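Local coordinates for protein phosphoserine aminotransferase SerC (Cytophaga hutchinsonii ATCC 33406, PDB 3FFR) that probably catalyses the pyridoxal-phosphate-dependent transamination that makes phosphoserine from 3-phosphohydroxypyruvate and glutamate in serine biosynthesis, as a class-V aminotransferase, at residues V149-T154 and A295-M300. Numbering follows the deposited sequence. Where two conformers were deposited one is given.
Sequences VEDINT and AKLRSM
The ammonium group of Lys-296, in one of its two modelled conformers, is held between the carboxylates of Asp-151 and Glu-150, neighbours on the short helix 149-152, and the three residues form a salt-bridge network that is less certain for the other conformer. Asp-151 supplies the shortest link: Lys-296 NZ meets OD1 of Asp-151 at 2.8 Å, on the syn side and 23° out of the carboxylate plane. A second, weak bond of 3.3 Å runs from Lys-296 NZ to OD2 of Asp-151, so both oxygens of one carboxylate share the lysine. Glu-150 adds another weak bond, from Lys-296 NZ to its OE2 at 3.3 Å. Lys-296 spans the gap with its whole length, CG anti to the backbone N (chi1 163°) and the later torsions extended, while both acids approach from the opposite direction. With an alanine at Asp-151, the lysine would probably lose its shortest bond and keep, of its ties to the two acids, the weak one to Glu-150, leaving its end freer to swing. Glu-150 also makes a weak hydrogen bond to a polyethylene glycol molecule, probably from the crystallisation liquor, on this exposed side. Beyond the salt bridges the packing is slight: the CD2 methyl of Leu-297 lies 3.9 Å from OD2 of Asp-151, and the closest CA atoms, those of Asp-151 and Leu-297, are 10.0 Å apart. Behind the acids, Asp-151 O accepts from both the backbone N and OG1 of Thr-154, the latter at 2.7 Å. Side chains thus bridge helix 149-152, which follows strand 145-146, to the loop between strands 288-290 and 302-307; the backbone of Leu-297 bonds to Ser-146, its side chain touches Val-145 and Tyr-121, and that loop thereby ties the five-stranded sheet to strand 145-146.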
loop_
_atom_site.group_PDB
_atom_site.type_symbol
_atom_site.label_atom_id
_atom_site.label_comp_id
_atom_site.label_asym_id
_atom_site.label_seq_id
_atom_site.Cartn_x
_atom_site.Cartn_y
_atom_site.Cartn_z
ATOM N N VAL A 149 26.113 1.056 -13.504
ATOM C CA VAL A 149 25.406 1.541 -14.696
ATOM C C VAL A 149 26.123 1.158 -15.984
ATOM O O VAL A 149 25.486 0.786 -16.966
ATOM C CB VAL A 149 25.109 3.061 -14.590
ATOM C CG1 VAL A 149 24.592 3.636 -15.920
ATOM C CG2 VAL A 149 24.055 3.305 -13.461
ATOM N N GLU A 150 27.456 1.184 -15.966
ATOM C CA GLU A 150 28.210 0.861 -17.174
ATOM C C GLU A 150 27.949 -0.585 -17.581
ATOM O O GLU A 150 27.919 -0.913 -18.766
ATOM C CB GLU A 150 29.726 1.132 -17.028
ATOM C CG GLU A 150 30.435 0.320 -15.960
ATOM C CD GLU A 150 31.921 0.651 -15.880
ATOM O OE1 GLU A 150 32.414 1.378 -16.778
ATOM O OE2 GLU A 150 32.584 0.177 -14.930
ATOM N N ASP A 151 27.728 -1.437 -16.592
ATOM C CA ASP A 151 27.437 -2.864 -16.868
ATOM C C ASP A 151 25.973 -3.010 -17.319
ATOM O O ASP A 151 25.636 -3.754 -18.247
ATOM C CB ASP A 151 27.743 -3.750 -15.662
ATOM C CG ASP A 151 29.259 -3.908 -15.381
ATOM O OD1 ASP A 151 30.117 -3.583 -16.237
ATOM O OD2 ASP A 151 29.559 -4.391 -14.283
ATOM N N ILE A 152 25.092 -2.274 -16.650
ATOM C CA ILE A 152 23.661 -2.277 -17.025
ATOM C C ILE A 152 23.506 -1.902 -18.506
ATOM O O ILE A 152 22.696 -2.465 -19.258
ATOM C CB ILE A 152 22.859 -1.284 -16.137
ATOM C CG1 ILE A 152 22.773 -1.912 -14.729
ATOM C CG2 ILE A 152 21.427 -0.987 -16.727
ATOM C CD1 ILE A 152 22.008 -1.225 -13.695
ATOM N N ASN A 153 24.316 -0.934 -18.907
ATOM C CA ASN A 153 24.237 -0.364 -20.247
ATOM C C ASN A 153 24.605 -1.329 -21.356
ATOM O O ASN A 153 24.364 -1.041 -22.531
ATOM C CB ASN A 153 25.116 0.898 -20.376
ATOM C CG ASN A 153 24.521 2.103 -19.676
ATOM O OD1 ASN A 153 23.351 2.091 -19.283
ATOM N ND2 ASN A 153 25.322 3.160 -19.531
ATOM N N THR A 154 25.193 -2.455 -20.985
ATOM C CA THR A 154 25.628 -3.436 -21.980
ATOM C C THR A 154 24.503 -4.328 -22.445
ATOM O O THR A 154 24.627 -5.034 -23.442
ATOM C CB THR A 154 26.740 -4.371 -21.474
ATOM O OG1 THR A 154 26.254 -5.200 -20.412
ATOM C CG2 THR A 154 27.965 -3.581 -21.040
ATOM N N ALA A 295 35.964 -5.392 -5.964
ATOM C CA ALA A 295 35.736 -4.031 -5.459
ATOM C C ALA A 295 34.823 -3.212 -6.327
ATOM O O ALA A 295 34.069 -2.377 -5.825
ATOM C CB ALA A 295 37.101 -3.279 -5.215
ATOM N N LYS A 296 34.844 -3.474 -7.636
ATOM C CA LYS A 296 34.019 -2.690 -8.559
ATOM C C LYS A 296 32.558 -2.968 -8.331
ATOM O O LYS A 296 31.712 -2.132 -8.621
ATOM C CB LYS A 296 34.335 -2.955 -10.045
ATOM C CG LYS A 296 33.212 -2.463 -11.008
ATOM C CD LYS A 296 33.419 -2.907 -12.471
ATOM C CE LYS A 296 32.189 -2.708 -13.389
ATOM N NZ LYS A 296 32.522 -3.110 -14.831
ATOM N N LEU A 297 32.266 -4.131 -7.777
ATOM C CA LEU A 297 30.869 -4.542 -7.611
ATOM C C LEU A 297 30.314 -4.414 -6.202
ATOM O O LEU A 297 29.212 -4.873 -5.904
ATOM C CB LEU A 297 30.696 -5.982 -8.141
ATOM C CG LEU A 297 31.129 -6.220 -9.592
ATOM C CD1 LEU A 297 30.897 -7.690 -9.984
ATOM C CD2 LEU A 297 30.450 -5.232 -10.553
ATOM N N ARG A 298 31.083 -3.777 -5.338
ATOM C CA ARG A 298 30.640 -3.572 -3.976
ATOM C C ARG A 298 29.669 -2.402 -3.921
ATOM O O ARG A 298 29.921 -1.334 -4.509
ATOM C CB ARG A 298 31.826 -3.287 -3.068
ATOM C CG ARG A 298 32.755 -4.461 -2.901
ATOM C CD ARG A 298 33.959 -4.062 -2.080
ATOM N NE ARG A 298 34.963 -5.126 -2.150
ATOM C CZ ARG A 298 36.247 -4.953 -1.882
ATOM N NH1 ARG A 298 36.675 -3.759 -1.546
ATOM N NH2 ARG A 298 37.093 -5.961 -2.012
ATOM N N SER A 299 28.562 -2.614 -3.224
ATOM C CA SER A 299 27.543 -1.571 -3.097
ATOM C C SER A 299 28.006 -0.357 -2.336
ATOM O O SER A 299 28.680 -0.485 -1.311
ATOM C CB SER A 299 26.300 -2.122 -2.377
ATOM O OG SER A 299 25.316 -1.101 -2.194
HETATM N N MSE A 300 27.675 0.816 -2.850
HETATM C CA MSE A 300 27.961 2.079 -2.144
HETATM C C MSE A 300 26.887 2.435 -1.085
HETATM O O MSE A 300 27.123 3.261 -0.190
HETATM C CB MSE A 300 28.066 3.236 -3.156
HETATM C CG MSE A 300 29.156 3.141 -4.154
HETATM SE SE MSE A 300 30.838 3.701 -3.229
HETATM C CE MSE A 300 31.975 3.758 -4.815
#